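Local structure of translocator protein BipD (Burkholderia pseudomallei, 3NFT) at residues A[138-141]-A[142-146]; A[203-206]-A[207-211]; A[265-268]-A[269-273]. The protein is required for invasion of epithelial cells and survival within host cells, and probably regulates secretion of the effectors BipB and BipC. All coordinates share one frame; numbering follows the deposited sequence. Where two conformers were deposited one is given.

Contact 1 (A[138-141]-A[142-146]); sequences DAYA and TIVEG
T142 and D138 make a local contact, four residues apart, on the long helix 121-160. T142 OG1 donates to D138 O at 3.0 Å. T142 N gives the helical bond to the same oxygen, also at 3.0 Å. The two donors reach it from opposite faces of the carbonyl plane, so D138 O is gripped twice. The hydroxyl can fold back because OG1 stands beside the backbone N of its own residue (chi1 -60°), and the bond should hold the threonine in this rotation. The regular helical pattern goes on with I143 N to A139 O and V144 N to Y140 O. This part of the helix lies in a predicted coiled coil. A141 and V144 touch A89 and V85 of helix 76-103, and Y140 meets the W205 ring of helix 202-209. I143 lays CG1 close to A139 O, at 3.1 Å, and CD1 follows at 3.4 Å. With V144 CG1 anti to the backbone N (chi1 172°), V144 CG2 lies beside that N and 3.2 Å from Y140 O. The same methyl meets the edge of the Y140 ring, near its plane, with CG2 4.0 Å from CD2. Y140 OH is hydrogen-bonded to E208 OE2. E145 sends its bent chain away from this turn to a salt bridge with R82.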
ATOM      1  N   ASP A 138      16.596  -2.171   4.995  1.00 15.78           N
ATOM      2  CA  ASP A 138      17.279  -3.077   5.904  1.00 16.62           C
ATOM      3  C   ASP A 138      17.905  -4.245   5.173  1.00 15.80           C
ATOM      4  O   ASP A 138      19.060  -4.617   5.446  1.00 16.86           O
ATOM      5  CB  ASP A 138      16.277  -3.627   6.935  1.00 17.45           C
ATOM      6  CG  ASP A 138      15.940  -2.640   8.036  1.00 22.15           C
ATOM      7  OD1 ASP A 138      15.042  -2.983   8.846  1.00 28.94           O
ATOM      8  OD2 ASP A 138      16.538  -1.547   8.123  1.00 26.89           O
ATOM      9  N   ALA A 139      17.136  -4.876   4.283  1.00 14.98           N
ATOM     10  CA  ALA A 139      17.623  -6.014   3.519  1.00 14.62           C
ATOM     11  C   ALA A 139      18.873  -5.631   2.744  1.00 13.86           C
ATOM     12  O   ALA A 139      19.893  -6.325   2.768  1.00 13.24           O
ATOM     13  CB  ALA A 139      16.558  -6.505   2.528  1.00 16.02           C
ATOM     14  N   TYR A 140      18.796  -4.530   2.016  1.00 13.41           N
ATOM     15  CA  TYR A 140      19.914  -4.171   1.183  1.00 13.74           C
ATOM     16  C   TYR A 140      21.129  -3.775   1.980  1.00 13.38           C
ATOM     17  O   TYR A 140      22.252  -4.084   1.580  1.00 14.79           O
ATOM     18  CB  TYR A 140      19.554  -3.080   0.164  1.00 13.51           C
ATOM     19  CG  TYR A 140      19.478  -3.661  -1.224  1.00 15.94           C
ATOM     20  CD1 TYR A 140      18.279  -3.876  -1.862  1.00 18.15           C
ATOM     21  CD2 TYR A 140      20.637  -4.043  -1.866  1.00 16.75           C
ATOM     22  CE1 TYR A 140      18.247  -4.425  -3.135  1.00 19.30           C
ATOM     23  CE2 TYR A 140      20.614  -4.592  -3.115  1.00 19.24           C
ATOM     24  CZ  TYR A 140      19.425  -4.784  -3.742  1.00 20.22           C
ATOM     25  OH  TYR A 140      19.477  -5.363  -4.981  1.00 23.50           O
ATOM     26  N   ALA A 141      20.916  -3.103   3.102  1.00 14.35           N
ATOM     27  CA  ALA A 141      22.005  -2.758   3.975  1.00 15.49           C
ATOM     28  C   ALA A 141      22.706  -4.025   4.472  1.00 14.16           C
ATOM     29  O   ALA A 141      23.930  -4.087   4.518  1.00 14.69           O
ATOM     30  CB  ALA A 141      21.500  -1.910   5.166  1.00 16.49           C
ATOM     31  N   THR A 142      21.932  -5.028   4.889  1.00 13.79           N
ATOM     32  CA  THR A 142      22.519  -6.255   5.419  1.00 14.74           C
ATOM     33  C   THR A 142      23.281  -6.990   4.319  1.00 13.70           C
ATOM     34  O   THR A 142      24.391  -7.461   4.521  1.00 13.41           O
ATOM     35  CB  THR A 142      21.424  -7.174   5.967  1.00 16.31           C
ATOM     36  OG1 THR A 142      20.723  -6.490   7.008  1.00 20.33           O
ATOM     37  CG2 THR A 142      22.056  -8.441   6.520  1.00 19.17           C
ATOM     38  N   ILE A 143      22.674  -7.084   3.139  1.00 12.35           N
ATOM     39  CA  ILE A 143      23.307  -7.785   2.027  1.00 12.51           C
ATOM     40  C   ILE A 143      24.578  -7.071   1.583  1.00 11.76           C
ATOM     41  O   ILE A 143      25.622  -7.687   1.392  1.00 10.72           O
ATOM     42  CB  ILE A 143      22.360  -7.886   0.830  1.00 13.68           C
ATOM     43  CG1 ILE A 143      21.132  -8.713   1.197  1.00 16.18           C
ATOM     44  CG2 ILE A 143      23.064  -8.467  -0.405  1.00 14.11           C
ATOM     45  CD1 ILE A 143      20.000  -8.544   0.237  1.00 20.86           C
ATOM     46  N   VAL A 144      24.487  -5.752   1.400  1.00 10.99           N
ATOM     47  CA  VAL A 144      25.681  -5.018   0.981  1.00 12.01           C
ATOM     48  C   VAL A 144      26.794  -5.025   2.027  1.00 11.61           C
ATOM     49  O   VAL A 144      27.953  -5.165   1.657  1.00 12.83           O
ATOM     50  CB  VAL A 144      25.322  -3.608   0.502  1.00 10.81           C
ATOM     51  CG1 VAL A 144      26.590  -2.793   0.246  1.00 12.17           C
ATOM     52  CG2 VAL A 144      24.474  -3.736  -0.757  1.00 12.81           C
ATOM     53  N   GLU A 145      26.453  -4.914   3.318  1.00 12.43           N
ATOM     54  CA  GLU A 145      27.442  -5.051   4.413  1.00 13.52           C
ATOM     55  C   GLU A 145      28.163  -6.383   4.324  1.00 12.80           C
ATOM     56  O   GLU A 145      29.379  -6.440   4.368  1.00 12.85           O
ATOM     57  CB  GLU A 145      26.770  -4.983   5.795  1.00 15.91           C
ATOM     58  CG  GLU A 145      27.574  -5.612   7.009  1.00 20.64           C
ATOM     59  CD  GLU A 145      28.775  -4.810   7.413  1.00 26.95           C
ATOM     60  OE1 GLU A 145      29.532  -5.251   8.314  1.00 29.28           O
ATOM     61  OE2 GLU A 145      28.959  -3.719   6.844  1.00 29.83           O
ATOM     62  N   GLY A 146      27.398  -7.450   4.186  1.00 12.28           N
ATOM     63  CA  GLY A 146      27.992  -8.789   4.159  1.00 11.10           C
ATOM     64  C   GLY A 146      28.841  -9.024   2.931  1.00 10.42           C
ATOM     65  O   GLY A 146      29.950  -9.569   2.993  1.00 10.72           O
TER

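Contact 2 (A[203-206]-A[207-211]); sequences ARWR and KELGD
The C-terminal turn of the short helix 202-209 closes where G210 N donates to R206 O at 3.1 Å. G210 is the first residue to leave helical angles, with a positive phi of 77°. A water spans this end. It donates to R206 O at 2.9 Å and to G210 O at 2.6 Å, so R206 O takes both a backbone and a water proton. One residue earlier, L209 N bonds to W205 O. L209 CG sits beside its own backbone N (chi1 -60°), which brings it to the edge of the W205 ring, near the ring plane, 4.1 Å from CE3. W205 and L209 are buried on this helix and lean on I143 of helix 121-160. R206 and K207 lie exposed. K207 is extended, and its CG lies 3.5 Å from A203 O. E208 bends at chi2 and runs beside R204, pointing the same way. In the conformer of R204 given, NH2 forms a salt bridge with D136 OD1. R204 NH1 lies over one face of the W205 ring, toward its rim. It is 4.2 Å from E208 OE1, too far for a salt bridge. Besides its bond to helix 121-160, E208 accepts at OE1 from the backbone N of Q118 of the second subunit.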
ATOM      1  N   ALA A 203      11.828 -15.945  -3.412  1.00 18.95           N
ATOM      2  CA  ALA A 203      11.969 -16.095  -4.863  1.00 18.83           C
ATOM      3  C   ALA A 203      12.399 -14.773  -5.511  1.00 18.82           C
ATOM      4  O   ALA A 203      13.272 -14.759  -6.381  1.00 18.84           O
ATOM      5  CB  ALA A 203      10.657 -16.593  -5.465  1.00 19.33           C
ATOM      6  N   ARG A 204      11.790 -13.668  -5.082  0.52 18.84           N
ATOM      7  CA  ARG A 204      12.167 -12.347  -5.585  0.52 18.92           C
ATOM      8  C   ARG A 204      13.629 -12.035  -5.273  0.52 17.21           C
ATOM      9  O   ARG A 204      14.369 -11.588  -6.141  0.52 17.09           O
ATOM     10  CB  ARG A 204      11.260 -11.258  -4.997  0.52 19.60           C
ATOM     11  CG  ARG A 204      11.358  -9.896  -5.708  0.52 22.52           C
ATOM     12  CD  ARG A 204      12.436  -8.990  -5.126  0.52 26.43           C
ATOM     13  NE  ARG A 204      11.951  -8.146  -4.034  0.52 29.00           N
ATOM     14  CZ  ARG A 204      12.681  -7.226  -3.406  0.52 29.41           C
ATOM     15  NH1 ARG A 204      13.954  -7.020  -3.748  0.52 30.54           N
ATOM     16  NH2 ARG A 204      12.136  -6.513  -2.423  0.52 29.05           N
ATOM     17  N   TRP A 205      14.040 -12.265  -4.034  1.00 15.99           N
ATOM     18  CA  TRP A 205      15.421 -11.992  -3.636  1.00 15.05           C
ATOM     19  C   TRP A 205      16.428 -12.907  -4.339  1.00 14.78           C
ATOM     20  O   TRP A 205      17.514 -12.458  -4.707  1.00 14.10           O
ATOM     21  CB  TRP A 205      15.589 -12.022  -2.126  1.00 15.18           C
ATOM     22  CG  TRP A 205      15.060 -10.771  -1.473  1.00 16.06           C
ATOM     23  CD1 TRP A 205      13.858 -10.611  -0.873  1.00 18.34           C
ATOM     24  CD2 TRP A 205      15.694  -9.494  -1.445  1.00 16.30           C
ATOM     25  NE1 TRP A 205      13.710  -9.330  -0.418  1.00 19.15           N
ATOM     26  CE2 TRP A 205      14.834  -8.623  -0.756  1.00 17.54           C
ATOM     27  CE3 TRP A 205      16.918  -9.015  -1.897  1.00 17.45           C
ATOM     28  CZ2 TRP A 205      15.155  -7.288  -0.538  1.00 18.99           C
ATOM     29  CZ3 TRP A 205      17.230  -7.674  -1.666  1.00 19.43           C
ATOM     30  CH2 TRP A 205      16.353  -6.845  -1.004  1.00 19.24           C
ATOM     31  N   ARG A 206      16.077 -14.172  -4.573  1.00 15.28           N
ATOM     32  CA  ARG A 206      16.947 -15.029  -5.369  1.00 14.98           C
ATOM     33  C   ARG A 206      17.139 -14.462  -6.773  1.00 15.26           C
ATOM     34  O   ARG A 206      18.261 -14.421  -7.274  1.00 15.68           O
ATOM     35  CB  ARG A 206      16.381 -16.463  -5.482  1.00 14.63           C
ATOM     36  CG  ARG A 206      16.490 -17.237  -4.208  1.00 15.75           C
ATOM     37  CD  ARG A 206      16.019 -18.698  -4.404  1.00 17.62           C
ATOM     38  NE  ARG A 206      16.099 -19.473  -3.168  1.00 19.18           N
ATOM     39  CZ  ARG A 206      15.133 -20.273  -2.688  1.00 20.13           C
ATOM     40  NH1 ARG A 206      13.969 -20.396  -3.314  1.00 21.03           N
ATOM     41  NH2 ARG A 206      15.331 -20.923  -1.551  1.00 19.47           N
ATOM     42  N   LYS A 207      16.060 -14.002  -7.406  1.00 15.06           N
ATOM     43  CA  LYS A 207      16.183 -13.402  -8.746  1.00 16.00           C
ATOM     44  C   LYS A 207      17.000 -12.119  -8.707  1.00 16.15           C
ATOM     45  O   LYS A 207      17.851 -11.904  -9.570  1.00 17.16           O
ATOM     46  CB  LYS A 207      14.823 -13.112  -9.367  1.00 16.57           C
ATOM     47  CG  LYS A 207      14.048 -14.345  -9.782  1.00 18.57           C
ATOM     48  CD  LYS A 207      12.768 -13.967 -10.511  1.00 22.67           C
ATOM     49  CE  LYS A 207      11.916 -15.187 -10.859  1.00 25.37           C
ATOM     50  NZ  LYS A 207      10.606 -14.767 -11.462  1.00 28.95           N
ATOM     51  N   GLU A 208      16.742 -11.299  -7.699  1.00 15.46           N
ATOM     52  CA  GLU A 208      17.402  -9.990  -7.565  1.00 15.94           C
ATOM     53  C   GLU A 208      18.910 -10.153  -7.376  1.00 15.47           C
ATOM     54  O   GLU A 208      19.709  -9.425  -7.987  1.00 16.29           O
ATOM     55  CB  GLU A 208      16.794  -9.235  -6.377  1.00 16.77           C
ATOM     56  CG  GLU A 208      17.505  -7.923  -6.029  1.00 20.55           C
ATOM     57  CD  GLU A 208      16.941  -6.702  -6.723  1.00 24.48           C
ATOM     58  OE1 GLU A 208      15.897  -6.773  -7.425  1.00 24.20           O
ATOM     59  OE2 GLU A 208      17.567  -5.632  -6.525  1.00 25.76           O
ATOM     60  N   LEU A 209      19.326 -11.096  -6.530  1.00 14.69           N
ATOM     61  CA  LEU A 209      20.734 -11.181  -6.148  1.00 15.12           C
ATOM     62  C   LEU A 209      21.596 -12.018  -7.084  1.00 16.65           C
ATOM     63  O   LEU A 209      22.807 -11.775  -7.188  1.00 18.34           O
ATOM     64  CB  LEU A 209      20.876 -11.645  -4.711  1.00 14.28           C
ATOM     65  CG  LEU A 209      20.210 -10.715  -3.673  1.00 14.80           C
ATOM     66  CD1 LEU A 209      20.447 -11.220  -2.275  1.00 14.52           C
ATOM     67  CD2 LEU A 209      20.734  -9.244  -3.768  1.00 16.91           C
ATOM     68  N   GLY A 210      20.980 -12.999  -7.744  1.00 17.27           N
ATOM     69  CA  GLY A 210      21.695 -13.874  -8.656  1.00 18.31           C
ATOM     70  C   GLY A 210      22.513 -14.942  -7.965  1.00 19.01           C
ATOM     71  O   GLY A 210      22.469 -15.088  -6.746  1.00 18.50           O
ATOM     72  N   ASP A 211      23.275 -15.693  -8.748  1.00 20.41           N
ATOM     73  CA  ASP A 211      23.876 -16.900  -8.225  1.00 20.87           C
ATOM     74  C   ASP A 211      25.250 -16.717  -7.596  1.00 19.37           C
ATOM     75  O   ASP A 211      25.902 -17.694  -7.285  1.00 20.03           O
ATOM     76  CB  ASP A 211      23.861 -18.036  -9.261  1.00 22.37           C
ATOM     77  CG  ASP A 211      24.656 -17.740 -10.485  1.00 25.93           C
ATOM     78  OD1 ASP A 211      25.411 -16.749 -10.494  1.00 26.97           O
ATOM     79  OD2 ASP A 211      24.525 -18.540 -11.460  1.00 30.53           O
TER
HETATM   80  O   HOH W   1      20.215 -15.599  -5.537  1.00 23.94           O

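Contact 3 (A[265-268]-A[269-273]); sequences VQTL and VEKYS
K271 lays its side chain back along T267 and L268, one turn before it on helix 244-295. Its CB lies 3.5 Å from L268 O. CG stands beside the backbone N (chi1 -64°) and comes to 3.4 Å from T267 O. From there the chain is extended. CD passes L268 CD1 at 4.1 Å. CE lies 3.9 Å from the methyl CG2 of T267. The tip, NZ, is 3.7 Å from L268 CD1, and it is hydrogen-bonded to E208 O on helix 202-209. T267 runs beside the lysine and points the same way, whereas L268 passes across it. The aliphatic part of K271 is thus lined by a methyl from each residue, and its buried ammonium has a backbone oxygen to bind. T267 OG1 turns to N263 O instead. On another side of the helix, V265 CG1 meets V269 CG2 at 4.2 Å. E270 reaches back over Q266, with OE2 3.6 Å from Q266 CG. V265 and L268 also pack on F151 and L147 of helix 121-160. Such apolar side chains, one turn apart and facing a partner helix, are typical of a coiled coil, as predicted for this part of the chain.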
ATOM      1  N   VAL A 265      30.636  -8.132  -7.359  1.00 11.45           N
ATOM      2  CA  VAL A 265      30.434  -7.035  -6.417  1.00 12.63           C
ATOM      3  C   VAL A 265      30.024  -5.765  -7.160  1.00 12.29           C
ATOM      4  O   VAL A 265      29.100  -5.076  -6.718  1.00 13.00           O
ATOM      5  CB  VAL A 265      31.640  -6.824  -5.536  1.00 13.28           C
ATOM      6  CG1 VAL A 265      31.480  -5.586  -4.652  1.00 13.78           C
ATOM      7  CG2 VAL A 265      31.823  -8.072  -4.638  1.00 13.35           C
ATOM      8  N   GLN A 266      30.659  -5.479  -8.299  1.00 11.88           N
ATOM      9  CA  GLN A 266      30.208  -4.359  -9.138  1.00 12.12           C
ATOM     10  C   GLN A 266      28.735  -4.485  -9.476  1.00 10.73           C
ATOM     11  O   GLN A 266      27.969  -3.504  -9.418  1.00 10.70           O
ATOM     12  CB  GLN A 266      31.018  -4.303 -10.427  1.00 13.59           C
ATOM     13  CG  GLN A 266      30.580  -3.205 -11.417  1.00 17.05           C
ATOM     14  CD  GLN A 266      30.958  -1.800 -10.981  1.00 21.27           C
ATOM     15  OE1 GLN A 266      30.139  -0.868 -11.058  1.00 29.17           O
ATOM     16  NE2 GLN A 266      32.199  -1.619 -10.589  1.00 19.46           N
ATOM     17  N   THR A 267      28.330  -5.686  -9.887  1.00 11.42           N
ATOM     18  CA  THR A 267      26.929  -5.943 -10.223  1.00 11.63           C
ATOM     19  C   THR A 267      26.008  -5.670  -9.036  1.00 11.99           C
ATOM     20  O   THR A 267      24.977  -4.979  -9.145  1.00 12.82           O
ATOM     21  CB  THR A 267      26.784  -7.407 -10.742  1.00 12.75           C
ATOM     22  OG1 THR A 267      27.558  -7.509 -11.934  1.00 14.77           O
ATOM     23  CG2 THR A 267      25.304  -7.753 -11.004  1.00 16.72           C
ATOM     24  N   LEU A 268      26.381  -6.169  -7.863  1.00 12.36           N
ATOM     25  CA  LEU A 268      25.534  -5.969  -6.713  1.00 14.76           C
ATOM     26  C   LEU A 268      25.506  -4.480  -6.272  1.00 14.12           C
ATOM     27  O   LEU A 268      24.477  -3.967  -5.834  1.00 14.53           O
ATOM     28  CB  LEU A 268      25.946  -6.964  -5.609  1.00 16.70           C
ATOM     29  CG  LEU A 268      25.244  -8.354  -5.719  1.00 22.08           C
ATOM     30  CD1 LEU A 268      24.877  -8.869  -7.112  1.00 26.89           C
ATOM     31  CD2 LEU A 268      26.035  -9.466  -4.998  1.00 25.40           C
ATOM     32  N   VAL A 269      26.617  -3.771  -6.444  1.00 13.10           N
ATOM     33  CA  VAL A 269      26.650  -2.345  -6.110  1.00 12.71           C
ATOM     34  C   VAL A 269      25.727  -1.574  -7.070  1.00 11.50           C
ATOM     35  O   VAL A 269      25.074  -0.607  -6.691  1.00 13.02           O
ATOM     36  CB  VAL A 269      28.093  -1.811  -6.115  1.00 13.74           C
ATOM     37  CG1 VAL A 269      28.129  -0.295  -6.089  1.00 14.98           C
ATOM     38  CG2 VAL A 269      28.873  -2.368  -4.934  1.00 14.85           C
ATOM     39  N   GLU A 270      25.667  -1.989  -8.317  1.00 11.50           N
ATOM     40  CA  GLU A 270      24.721  -1.365  -9.264  1.00 12.81           C
ATOM     41  C   GLU A 270      23.268  -1.599  -8.853  1.00 12.32           C
ATOM     42  O   GLU A 270      22.415  -0.729  -8.975  1.00 13.31           O
ATOM     43  CB  GLU A 270      24.984  -1.887 -10.674  1.00 14.10           C
ATOM     44  CG  GLU A 270      26.242  -1.317 -11.290  1.00 18.20           C
ATOM     45  CD  GLU A 270      26.712  -2.041 -12.529  1.00 24.52           C
ATOM     46  OE1 GLU A 270      26.027  -2.986 -13.002  1.00 28.56           O
ATOM     47  OE2 GLU A 270      27.793  -1.663 -13.029  1.00 27.44           O
ATOM     48  N   LYS A 271      22.970  -2.792  -8.339  1.00 11.97           N
ATOM     49  CA  LYS A 271      21.633  -3.094  -7.891  1.00 12.56           C
ATOM     50  C   LYS A 271      21.306  -2.293  -6.628  1.00 11.62           C
ATOM     51  O   LYS A 271      20.184  -1.821  -6.477  1.00 12.78           O
ATOM     52  CB  LYS A 271      21.492  -4.591  -7.647  1.00 13.32           C
ATOM     53  CG  LYS A 271      21.658  -5.412  -8.889  1.00 16.70           C
ATOM     54  CD  LYS A 271      21.629  -6.866  -8.544  1.00 19.74           C
ATOM     55  CE  LYS A 271      21.651  -7.712  -9.782  1.00 21.60           C
ATOM     56  NZ  LYS A 271      21.973  -9.117  -9.398  1.00 22.13           N
ATOM     57  N   TYR A 272      22.295  -2.123  -5.739  1.00 10.84           N
ATOM     58  CA  TYR A 272      22.145  -1.305  -4.547  1.00 11.31           C
ATOM     59  C   TYR A 272      21.856   0.161  -4.950  1.00 11.71           C
ATOM     60  O   TYR A 272      21.004   0.812  -4.370  1.00 12.85           O
ATOM     61  CB  TYR A 272      23.415  -1.406  -3.718  1.00 11.61           C
ATOM     62  CG  TYR A 272      23.510  -0.435  -2.591  1.00 10.47           C
ATOM     63  CD1 TYR A 272      22.648  -0.501  -1.492  1.00 10.79           C
ATOM     64  CD2 TYR A 272      24.471   0.570  -2.598  1.00 10.52           C
ATOM     65  CE1 TYR A 272      22.746   0.423  -0.446  1.00 10.38           C
ATOM     66  CE2 TYR A 272      24.576   1.473  -1.550  1.00 11.73           C
ATOM     67  CZ  TYR A 272      23.723   1.395  -0.475  1.00  9.69           C
ATOM     68  OH  TYR A 272      23.796   2.314   0.549  1.00 11.46           O
ATOM     69  N   SER A 273      22.578   0.659  -5.942  0.56 12.19           N
ATOM     70  CA  SER A 273      22.331   2.006  -6.460  0.56 12.47           C
ATOM     71  C   SER A 273      20.900   2.171  -6.990  0.56 12.35           C
ATOM     72  O   SER A 273      20.270   3.207  -6.784  0.56 12.54           O
ATOM     73  CB  SER A 273      23.361   2.337  -7.538  0.56 12.16           C
ATOM     74  OG  SER A 273      24.665   2.304  -6.986  0.56 14.09           O
TER

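In the fold
The three contacts follow one another along the chain, and none encloses or crosses another. Each is a short continuous run of residues, so none closes a long loop. Contact 1 comes first, on helix 121-160. The chain then passes through strands and helix 177-189 to contact 2. Two more strands, helix 226-233 and strand 240-243 lead to contact 3 on helix 244-295. In space the three meet, with centres 12 to 14 Å apart. The two long helices touch where V144 CG2 reaches Y272 CD1 at 3.8 Å. Helix 202-209 packs on both. I143 CD1 reaches W205 CZ3 at 3.5 Å, and L209 O lies 3.6 Å from L268 CD1.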